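Local coordinates for phiAB6 tailspike (Unidentified phage, PDB 5JS4), which fragments the exopolysaccharide of Acinetobacter baumannii as the beta-helical, trimeric tailspike of a bacteriophage, at residues 385-390 with 413-418; 437-442 with 459-464; 634-639 with 703-708; 654-659 with 696-701. One frame throughout, in Å; residues are numbered along the deposited sequence.

Contact 1: 385-390 with 413-418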
# COMPACT_ATOMS: atom_id res chain seq x y z
N PHE A 385 15.63 7.23 -8.08
CA PHE A 385 15.47 6.70 -9.43
C PHE A 385 14.02 6.26 -9.61
O PHE A 385 13.57 5.31 -8.98
CB PHE A 385 16.41 5.51 -9.61
CG PHE A 385 16.48 4.97 -11.01
CD1 PHE A 385 15.56 4.03 -11.46
CD2 PHE A 385 17.50 5.37 -11.87
CE1 PHE A 385 15.64 3.51 -12.74
CE2 PHE A 385 17.58 4.86 -13.16
CZ PHE A 385 16.65 3.93 -13.60
N ASN A 386 13.29 6.96 -10.47
CA ASN A 386 11.86 6.73 -10.63
C ASN A 386 11.53 6.24 -12.03
O ASN A 386 11.89 6.87 -13.02
CB ASN A 386 11.09 8.01 -10.30
CG ASN A 386 11.38 8.51 -8.90
OD1 ASN A 386 11.82 9.65 -8.72
ND2 ASN A 386 11.17 7.65 -7.91
N PHE A 387 10.85 5.10 -12.09
CA PHE A 387 10.60 4.36 -13.32
C PHE A 387 9.13 3.95 -13.34
O PHE A 387 8.68 3.24 -12.45
CB PHE A 387 11.51 3.12 -13.33
CG PHE A 387 11.60 2.43 -14.66
CD1 PHE A 387 10.57 1.61 -15.11
CD2 PHE A 387 12.73 2.56 -15.44
CE1 PHE A 387 10.67 0.96 -16.34
CE2 PHE A 387 12.83 1.91 -16.66
CZ PHE A 387 11.80 1.12 -17.11
N THR A 388 8.38 4.39 -14.34
CA THR A 388 6.95 4.05 -14.40
C THR A 388 6.40 3.99 -15.82
O THR A 388 6.90 4.65 -16.72
CB THR A 388 6.11 5.04 -13.55
OG1 THR A 388 4.79 4.50 -13.35
CG2 THR A 388 6.01 6.42 -14.22
N ASN A 389 5.34 3.20 -15.98
CA ASN A 389 4.54 3.17 -17.21
C ASN A 389 5.40 2.77 -18.40
O ASN A 389 5.68 3.57 -19.29
CB ASN A 389 3.82 4.51 -17.46
CG ASN A 389 2.64 4.72 -16.53
OD1 ASN A 389 1.49 4.86 -16.97
ND2 ASN A 389 2.91 4.72 -15.23
N ALA A 390 5.82 1.51 -18.39
CA ALA A 390 6.73 0.99 -19.39
C ALA A 390 6.25 -0.35 -19.90
O ALA A 390 5.85 -1.21 -19.10
CB ALA A 390 8.13 0.86 -18.81
N GLY A 413 14.65 3.52 -5.23
CA GLY A 413 14.20 3.40 -6.61
C GLY A 413 12.76 2.95 -6.64
O GLY A 413 12.37 2.09 -5.84
N THR A 414 11.96 3.52 -7.54
CA THR A 414 10.56 3.12 -7.68
C THR A 414 10.32 2.55 -9.07
O THR A 414 10.82 3.07 -10.07
CB THR A 414 9.60 4.29 -7.41
OG1 THR A 414 9.76 5.31 -8.40
CG2 THR A 414 9.84 4.88 -6.02
N PHE A 415 9.56 1.46 -9.11
CA PHE A 415 9.30 0.71 -10.32
C PHE A 415 7.82 0.37 -10.36
O PHE A 415 7.38 -0.56 -9.69
CB PHE A 415 10.17 -0.54 -10.35
CG PHE A 415 11.63 -0.24 -10.40
CD1 PHE A 415 12.26 0.03 -11.61
CD2 PHE A 415 12.38 -0.17 -9.24
CE1 PHE A 415 13.61 0.34 -11.66
CE2 PHE A 415 13.73 0.14 -9.28
CZ PHE A 415 14.34 0.39 -10.49
N HIS A 416 7.05 1.15 -11.13
CA HIS A 416 5.59 1.04 -11.15
C HIS A 416 5.06 0.87 -12.55
O HIS A 416 5.61 1.41 -13.50
CB HIS A 416 4.95 2.30 -10.57
CG HIS A 416 5.27 2.56 -9.13
ND1 HIS A 416 5.14 3.80 -8.55
CD2 HIS A 416 5.72 1.74 -8.15
CE1 HIS A 416 5.48 3.74 -7.28
NE2 HIS A 416 5.84 2.49 -7.01
N ASN A 417 3.94 0.15 -12.67
CA ASN A 417 3.21 0.07 -13.94
C ASN A 417 4.10 -0.41 -15.08
O ASN A 417 4.18 0.24 -16.12
CB ASN A 417 2.57 1.42 -14.31
CG ASN A 417 1.64 1.99 -13.24
OD1 ASN A 417 1.33 3.19 -13.27
ND2 ASN A 417 1.18 1.16 -12.33
N ILE A 418 4.79 -1.53 -14.87
CA ILE A 418 5.67 -2.09 -15.89
C ILE A 418 5.14 -3.43 -16.36
O ILE A 418 4.85 -4.32 -15.55
CB ILE A 418 7.12 -2.29 -15.39
CG1 ILE A 418 7.64 -1.04 -14.68
CG2 ILE A 418 8.02 -2.66 -16.56
CD1 ILE A 418 8.96 -1.24 -13.96
O HOH W 1 7.90 5.07 -10.30
O HOH W 2 -0.46 5.60 -14.75
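Phe-387 and Phe-415 hold equivalent places on consecutive rungs of the parallel beta-helix: strands 385-388 and 413-416 run 2° from parallel, with axes 4.7 Å apart. The Phe-387 side chain can be traced outward. Its CB rests 3.6 Å from CD1 of Phe-415, and CG stays 3.9 Å from the same CD1 of Phe-415. With CG anti to the backbone N (chi1 -167°), one side of the ring is brought to Ile-418, where CD1 of Phe-387 comes 3.5 Å from CD1 of Ile-418 and CE1 meets the same methyl. The Phe-387 and Phe-415 planes lie at 35°, and the Phe-385 ring meets Phe-415 obliquely too, completing an aromatic cluster of the three. Leu-392 and Ile-376 also pack on Phe-387, which places this face inside the coil.

The other face is polar. Asn-386 ND2 donates almost in its amide plane to Thr-414 OG1, at 2.8 Å, and a water links this hydroxyl to Phe-387 O. His-416 turns its NE2 to Asp-438 on the following rung.

At the corner, the Asn-389 and Asn-417 side chains run side by side with amide planes crossed. ND2 of Asn-389 donates to Thr-388 OG1 at 2.7 Å and makes a weak bond to Asn-417 OD1 at 2.9 Å.

Contact 2: 437-442 with 459-464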
# COMPACT_ATOMS: atom_id res chain seq x y z
N CYS A 437 13.58 0.20 -1.98
CA CYS A 437 12.98 0.40 -3.30
C CYS A 437 11.54 -0.08 -3.28
O CYS A 437 11.15 -0.88 -2.42
CB CYS A 437 13.79 -0.34 -4.36
SG CYS A 437 15.43 0.36 -4.65
N ASP A 438 10.75 0.40 -4.23
CA ASP A 438 9.32 0.12 -4.30
C ASP A 438 8.97 -0.45 -5.67
O ASP A 438 9.39 0.09 -6.69
CB ASP A 438 8.53 1.40 -4.06
CG ASP A 438 7.07 1.13 -3.72
OD1 ASP A 438 6.82 0.32 -2.81
OD2 ASP A 438 6.19 1.75 -4.36
N PHE A 439 8.20 -1.53 -5.67
CA PHE A 439 7.78 -2.22 -6.89
C PHE A 439 6.27 -2.43 -6.79
O PHE A 439 5.80 -2.99 -5.81
CB PHE A 439 8.47 -3.58 -6.99
CG PHE A 439 9.97 -3.52 -6.93
CD1 PHE A 439 10.63 -3.44 -5.71
CD2 PHE A 439 10.73 -3.55 -8.09
CE1 PHE A 439 12.01 -3.39 -5.65
CE2 PHE A 439 12.11 -3.50 -8.04
CZ PHE A 439 12.76 -3.42 -6.82
N ASP A 440 5.52 -1.98 -7.80
CA ASP A 440 4.05 -2.05 -7.72
C ASP A 440 3.41 -2.10 -9.11
O ASP A 440 3.85 -1.40 -10.03
CB ASP A 440 3.51 -0.83 -6.95
CG ASP A 440 2.13 -1.06 -6.33
OD1 ASP A 440 1.52 -2.14 -6.51
OD2 ASP A 440 1.64 -0.14 -5.64
N ASN A 441 2.37 -2.91 -9.24
CA ASN A 441 1.60 -3.03 -10.47
C ASN A 441 2.49 -3.42 -11.64
O ASN A 441 2.57 -2.74 -12.66
CB ASN A 441 0.83 -1.74 -10.74
CG ASN A 441 -0.17 -1.43 -9.64
OD1 ASN A 441 -0.21 -0.32 -9.10
ND2 ASN A 441 -0.97 -2.42 -9.28
N ILE A 442 3.17 -4.55 -11.45
CA ILE A 442 4.10 -5.10 -12.41
C ILE A 442 3.51 -6.39 -12.96
O ILE A 442 2.85 -7.15 -12.25
CB ILE A 442 5.48 -5.31 -11.76
CG1 ILE A 442 6.14 -3.95 -11.54
CG2 ILE A 442 6.36 -6.21 -12.61
CD1 ILE A 442 7.39 -3.98 -10.69
N CYS A 459 12.45 -3.31 1.17
CA CYS A 459 11.78 -2.92 -0.06
C CYS A 459 10.29 -3.16 0.07
O CYS A 459 9.85 -3.97 0.88
CB CYS A 459 12.33 -3.72 -1.25
SG CYS A 459 14.02 -3.26 -1.71
N GLY A 460 9.53 -2.43 -0.74
CA GLY A 460 8.09 -2.61 -0.83
C GLY A 460 7.73 -3.30 -2.13
O GLY A 460 8.24 -2.95 -3.20
N PHE A 461 6.85 -4.29 -2.03
CA PHE A 461 6.32 -5.01 -3.18
C PHE A 461 4.81 -4.98 -3.11
O PHE A 461 4.21 -5.42 -2.13
CB PHE A 461 6.84 -6.44 -3.20
CG PHE A 461 8.32 -6.53 -3.37
CD1 PHE A 461 8.89 -6.55 -4.63
CD2 PHE A 461 9.16 -6.59 -2.26
CE1 PHE A 461 10.26 -6.62 -4.80
CE2 PHE A 461 10.53 -6.66 -2.42
CZ PHE A 461 11.08 -6.68 -3.69
N GLY A 462 4.20 -4.44 -4.16
CA GLY A 462 2.76 -4.34 -4.27
C GLY A 462 2.22 -5.45 -5.15
O GLY A 462 2.60 -6.61 -5.00
N LYS A 463 1.33 -5.08 -6.06
CA LYS A 463 0.66 -6.06 -6.91
C LYS A 463 1.56 -6.53 -8.05
O LYS A 463 2.17 -5.72 -8.74
CB LYS A 463 -0.63 -5.48 -7.47
CG LYS A 463 -1.64 -5.15 -6.38
CD LYS A 463 -2.99 -4.73 -6.94
CE LYS A 463 -3.72 -5.85 -7.65
NZ LYS A 463 -3.93 -7.06 -6.80
N PHE A 464 1.63 -7.85 -8.21
CA PHE A 464 2.32 -8.49 -9.32
C PHE A 464 1.36 -9.47 -9.99
O PHE A 464 0.62 -10.19 -9.30
CB PHE A 464 3.55 -9.27 -8.83
CG PHE A 464 4.76 -8.40 -8.60
CD1 PHE A 464 4.80 -7.52 -7.54
CD2 PHE A 464 5.86 -8.48 -9.45
CE1 PHE A 464 5.91 -6.72 -7.32
CE2 PHE A 464 6.98 -7.69 -9.23
CZ PHE A 464 7.00 -6.81 -8.16
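The rings of Phe-439 and Phe-461 run alongside each other with the same heading, their planes only 6° apart. The centroids are 4.9 Å apart, and the rings are displaced until little of one lies over the other; CD1 of Phe-439 meets CE1 of Phe-461 at 3.3 Å. Both residues have CG beside the backbone N, chi1 near -60°, and this shared torsion explains the common heading. Gly-460 O sits in plane at the edge of the Phe-439 ring while accepting the backbone N-H of Phe-439.

Phe-464 is turned differently. One face receives Ile-442 CB, 4.1 Å from the ring centroid in a CH-pi contact, whereas its edge, at CZ, touches Phe-439 CB at 3.7 Å. Trp-477 and Ile-451 add to this apolar group.

Two side-chain acceptors add to the backbone pairing, one at its start and one near the corner. The N-H of Cys-437 points at Cys-459 SG, 3.5 Å away, a long but fairly straight bond. Asp-440 OD1 takes the Lys-463 N-H at 3.0 Å on its anti side, with the donor 28° out of the carboxylate plane. Lys-463 carries its ammonium group away to His-458 O of the third subunit.

The one-to-one register, the chain corner at Asn-441 and apolar residues in matching places on the inner face are typical of successive coils in a pectate lyase-like parallel beta-helix.

Contact 3: 634-639 with 703-708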
# COMPACT_ATOMS: atom_id res chain seq x y z
N THR A 634 5.28 -39.69 62.30
CA THR A 634 4.30 -40.69 61.88
C THR A 634 2.95 -40.03 61.60
O THR A 634 2.37 -39.40 62.48
CB THR A 634 4.12 -41.79 62.93
OG1 THR A 634 5.39 -42.39 63.20
CG2 THR A 634 3.14 -42.86 62.45
N GLY A 635 2.49 -40.15 60.36
CA GLY A 635 1.20 -39.62 59.96
C GLY A 635 1.10 -38.11 59.79
O GLY A 635 0.02 -37.61 59.50
N VAL A 636 2.21 -37.39 59.93
CA VAL A 636 2.19 -35.93 59.87
C VAL A 636 3.16 -35.44 58.80
O VAL A 636 4.35 -35.73 58.85
CB VAL A 636 2.58 -35.29 61.22
CG1 VAL A 636 2.43 -33.78 61.15
CG2 VAL A 636 1.73 -35.87 62.35
N TYR A 637 2.62 -34.70 57.83
CA TYR A 637 3.36 -34.24 56.67
C TYR A 637 3.26 -32.73 56.56
O TYR A 637 2.20 -32.17 56.83
CB TYR A 637 2.80 -34.92 55.41
CG TYR A 637 3.05 -36.40 55.47
CD1 TYR A 637 2.24 -37.23 56.24
CD2 TYR A 637 4.14 -36.96 54.82
CE1 TYR A 637 2.50 -38.58 56.35
CE2 TYR A 637 4.40 -38.32 54.92
CZ TYR A 637 3.58 -39.12 55.69
OH TYR A 637 3.84 -40.46 55.79
N ARG A 638 4.35 -32.08 56.18
CA ARG A 638 4.34 -30.64 55.94
C ARG A 638 4.39 -30.37 54.45
O ARG A 638 5.30 -30.84 53.76
CB ARG A 638 5.55 -29.96 56.59
CG ARG A 638 5.60 -30.04 58.10
CD ARG A 638 6.59 -29.03 58.67
NE ARG A 638 7.94 -29.25 58.17
CZ ARG A 638 8.86 -30.03 58.74
NH1 ARG A 638 8.59 -30.70 59.86
NH2 ARG A 638 10.06 -30.14 58.18
N VAL A 639 3.40 -29.63 53.96
CA VAL A 639 3.45 -29.01 52.65
C VAL A 639 4.08 -27.64 52.91
O VAL A 639 3.41 -26.70 53.34
CB VAL A 639 2.05 -28.88 52.01
CG1 VAL A 639 2.14 -28.28 50.62
CG2 VAL A 639 1.35 -30.23 51.98
N ASN A 703 -8.30 -44.49 64.12
CA ASN A 703 -7.90 -43.11 64.42
C ASN A 703 -6.44 -42.98 64.87
O ASN A 703 -6.08 -42.02 65.55
CB ASN A 703 -8.85 -42.46 65.45
CG ASN A 703 -8.90 -40.94 65.34
OD1 ASN A 703 -8.90 -40.38 64.24
ND2 ASN A 703 -8.96 -40.27 66.48
N ALA A 704 -5.61 -43.95 64.47
CA ALA A 704 -4.18 -43.90 64.75
C ALA A 704 -3.42 -43.31 63.57
O ALA A 704 -3.74 -43.61 62.41
CB ALA A 704 -3.65 -45.29 65.06
N LEU A 705 -2.41 -42.50 63.86
CA LEU A 705 -1.59 -41.89 62.81
C LEU A 705 -0.90 -42.97 61.97
O LEU A 705 -0.36 -43.94 62.52
CB LEU A 705 -0.57 -40.93 63.43
CG LEU A 705 -1.21 -39.65 63.98
CD1 LEU A 705 -0.29 -38.98 64.99
CD2 LEU A 705 -1.56 -38.69 62.86
N VAL A 706 -0.96 -42.80 60.65
CA VAL A 706 -0.39 -43.77 59.70
C VAL A 706 0.30 -43.04 58.56
O VAL A 706 -0.06 -41.92 58.22
CB VAL A 706 -1.46 -44.70 59.08
CG1 VAL A 706 -2.03 -45.64 60.12
CG2 VAL A 706 -2.57 -43.90 58.39
N ASP A 707 1.28 -43.70 57.95
CA ASP A 707 2.08 -43.12 56.87
C ASP A 707 1.74 -43.70 55.51
O ASP A 707 2.09 -44.84 55.21
CB ASP A 707 3.57 -43.36 57.15
CG ASP A 707 4.08 -42.54 58.30
OD1 ASP A 707 3.86 -41.31 58.29
OD2 ASP A 707 4.70 -43.12 59.22
N PRO A 708 1.08 -42.90 54.65
CA PRO A 708 0.94 -43.36 53.27
C PRO A 708 2.30 -43.45 52.59
O PRO A 708 3.25 -42.78 53.00
CB PRO A 708 0.10 -42.26 52.60
CG PRO A 708 -0.57 -41.55 53.73
CD PRO A 708 0.40 -41.61 54.87
O HOH W 3 7.18 -43.22 61.37
O HOH W 4 5.66 -41.86 54.35
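Asp-707 reaches Gly-635 and Tyr-637 with a single carboxylate oxygen. Among the hydrogen bonds, the firm one is from Gly-635 N to OD1, 2.7 Å long and nearly straight at 170°, although the donor approaches from above the carboxylate plane, 47° out of it. Tyr-637 OH lies 2.6 Å from the same OD1, at best a weak bond. Ring and carboxylate planes stand 82° apart.

Charge involves the other oxygen: OD2 forms a salt bridge with Lys-631, which would be expected to favour the ionised carboxylate.

Two waters add bridges. One molecule joins Thr-634 OG1 to Asp-707 OD2, and another, in plane at the edge of the tyrosine ring, joins Tyr-637 OH to Pro-708 O.

Van der Waals contact comes from Leu-705, whose CB packs 3.4 Å from the carbonyl oxygen Thr-634 O. The apolar pairs are Leu-705 CD2 with Val-636 CG2, at 4.4 Å, and Pro-708 CD with Tyr-637 CE1, at 4.0 Å.

The loop leading from strand 690-699 to strand 708-715 is thus fastened to the start of strand 636-641. That strand runs between 627-633 and 690-699 in an antiparallel sheet, while Tyr-614 and Phe-711 meet the tyrosine ring edge-to-face.

Contact 4: 654-659 with 696-701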
# COMPACT_ATOMS: atom_id res chain seq x y z
N ILE A 654 -7.96 -25.81 49.62
CA ILE A 654 -7.11 -26.98 49.85
C ILE A 654 -7.89 -28.27 49.67
O ILE A 654 -8.93 -28.48 50.30
CB ILE A 654 -6.48 -26.99 51.26
CG1 ILE A 654 -5.62 -25.73 51.44
CG2 ILE A 654 -5.64 -28.25 51.46
CD1 ILE A 654 -5.10 -25.53 52.85
N VAL A 655 -7.36 -29.14 48.82
CA VAL A 655 -7.91 -30.47 48.61
C VAL A 655 -6.77 -31.46 48.79
O VAL A 655 -5.71 -31.30 48.20
CB VAL A 655 -8.50 -30.59 47.19
CG1 VAL A 655 -8.94 -32.02 46.91
CG2 VAL A 655 -9.65 -29.61 47.01
N VAL A 656 -6.99 -32.47 49.61
CA VAL A 656 -6.03 -33.56 49.74
C VAL A 656 -6.54 -34.75 48.93
O VAL A 656 -7.73 -35.06 48.93
CB VAL A 656 -5.77 -33.92 51.22
CG1 VAL A 656 -4.94 -35.20 51.35
CG2 VAL A 656 -5.06 -32.78 51.91
N GLY A 657 -5.62 -35.39 48.23
CA GLY A 657 -5.93 -36.49 47.34
C GLY A 657 -5.91 -37.84 48.03
O GLY A 657 -6.05 -37.95 49.24
N SER A 658 -5.70 -38.86 47.22
CA SER A 658 -5.94 -40.25 47.59
C SER A 658 -4.66 -40.93 48.06
O SER A 658 -3.64 -40.79 47.41
CB SER A 658 -6.43 -40.96 46.33
OG SER A 658 -7.48 -40.22 45.74
N PRO A 659 -4.71 -41.66 49.19
CA PRO A 659 -3.48 -42.29 49.66
C PRO A 659 -3.22 -43.68 49.06
O PRO A 659 -4.14 -44.49 48.94
CB PRO A 659 -3.71 -42.42 51.16
CG PRO A 659 -5.18 -42.64 51.27
CD PRO A 659 -5.80 -41.83 50.17
N VAL A 696 -0.61 -32.04 56.67
CA VAL A 696 -1.60 -33.07 56.43
C VAL A 696 -1.37 -34.18 57.45
O VAL A 696 -0.24 -34.66 57.60
CB VAL A 696 -1.48 -33.65 55.01
CG1 VAL A 696 -2.57 -34.70 54.77
CG2 VAL A 696 -1.56 -32.55 53.98
N PHE A 697 -2.43 -34.56 58.15
CA PHE A 697 -2.42 -35.63 59.15
C PHE A 697 -3.22 -36.79 58.59
O PHE A 697 -4.35 -36.59 58.15
CB PHE A 697 -3.08 -35.17 60.45
CG PHE A 697 -2.34 -34.07 61.17
CD1 PHE A 697 -2.33 -32.77 60.67
CD2 PHE A 697 -1.69 -34.32 62.37
CE1 PHE A 697 -1.67 -31.75 61.34
CE2 PHE A 697 -1.04 -33.30 63.05
CZ PHE A 697 -1.02 -32.03 62.53
N TRP A 698 -2.64 -37.99 58.61
CA TRP A 698 -3.30 -39.19 58.11
C TRP A 698 -3.54 -40.20 59.23
O TRP A 698 -2.62 -40.50 59.99
CB TRP A 698 -2.44 -39.87 57.05
CG TRP A 698 -2.36 -39.17 55.74
CD1 TRP A 698 -1.31 -38.44 55.26
CD2 TRP A 698 -3.36 -39.16 54.72
NE1 TRP A 698 -1.59 -37.98 54.00
CE2 TRP A 698 -2.85 -38.40 53.64
CE3 TRP A 698 -4.64 -39.72 54.60
CZ2 TRP A 698 -3.57 -38.19 52.47
CZ3 TRP A 698 -5.35 -39.50 53.43
CH2 TRP A 698 -4.82 -38.75 52.39
N ARG A 699 -4.75 -40.75 59.30
CA ARG A 699 -5.09 -41.73 60.32
C ARG A 699 -5.85 -42.92 59.74
O ARG A 699 -6.58 -42.79 58.75
CB ARG A 699 -5.92 -41.07 61.43
CG ARG A 699 -5.15 -39.99 62.18
CD ARG A 699 -6.00 -39.33 63.26
NE ARG A 699 -5.28 -38.22 63.88
CZ ARG A 699 -5.19 -36.98 63.39
NH1 ARG A 699 -5.78 -36.66 62.24
NH2 ARG A 699 -4.51 -36.05 64.05
N ASP A 700 -5.68 -44.08 60.38
CA ASP A 700 -6.41 -45.30 59.99
C ASP A 700 -7.81 -45.33 60.61
O ASP A 700 -8.21 -44.38 61.29
CB ASP A 700 -5.60 -46.56 60.34
CG ASP A 700 -5.35 -46.73 61.83
OD1 ASP A 700 -6.12 -46.20 62.65
OD2 ASP A 700 -4.37 -47.42 62.18
N SER A 701 -8.55 -46.41 60.38
CA SER A 701 -9.93 -46.53 60.85
C SER A 701 -10.06 -46.56 62.38
O SER A 701 -11.14 -46.31 62.91
CB SER A 701 -10.59 -47.77 60.25
OG SER A 701 -9.88 -48.94 60.58
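Val-656 and Trp-698 meet from opposite directions between two facing antiparallel sheets of the C-terminal region, an arrangement resembling a beta-sandwich, with strand 654-661 in one sheet and strand 690-699 in the other. The evidence for face-to-face packing is plain: the nearest CA pairs, Val-656 with Val-696 and Pro-659 with Trp-698, are 8.0 and 9.0 Å apart, and no hydrogen bond crosses.

The tight part surrounds the indole. Val-656 CG1 presses obliquely on Trp-698 CZ2 at 3.5 Å. Pro-659 covers one face in a CH-pi contact, its CB 4.2 Å from the centroid of the six-membered ring and 20° off the normal, with CG close to CZ3. Val-696 CG1, from the indole's own strand, lies over the opposite face, by the rim at NE1. The tryptophan has CG beside its backbone N (chi1 -72°), a setting that carries the indole across to segment 654-659. Phe-711 meets it edge-to-face.

Packing is looser between the valines, whose CG2 methyls approach tip to tip at 4.1 Å. Beyond the tryptophan the chain leaves segment 654-659 behind: Arg-699 and Asp-700 are partly exposed and Ser-701 is exposed. Arg-699 instead hydrogen-bonds Gly-668 O of the second subunit.

Back in the buried part, the carbonyl oxygen of Gly-657 lies in the indole plane at its edge, 3.5 Å from Trp-698 CH2.

The four contacts form two neighbouring pairs far apart on an elongated chain. Contacts 1 and 2, with centres 9 Å apart, share the beta-helix: strands 413-421 and 438-447 are adjacent, and Phe-415 N lies 2.8 Å from Asp-438 O. Contacts 3 and 4, with centres 8 Å apart, meet where Gly-635 O approaches Trp-698 N at 2.8 Å; contact 4 is nested within the loop that contact 3 closes. The nearest atoms of contact 2 are about 56 Å from those of either C-terminal contact. Of the bound malonic acids, one touches Ile-370, Asn-371 and Tyr-394; Ile-370 ends the strand that pairs with 381-393, the strand of contact 1.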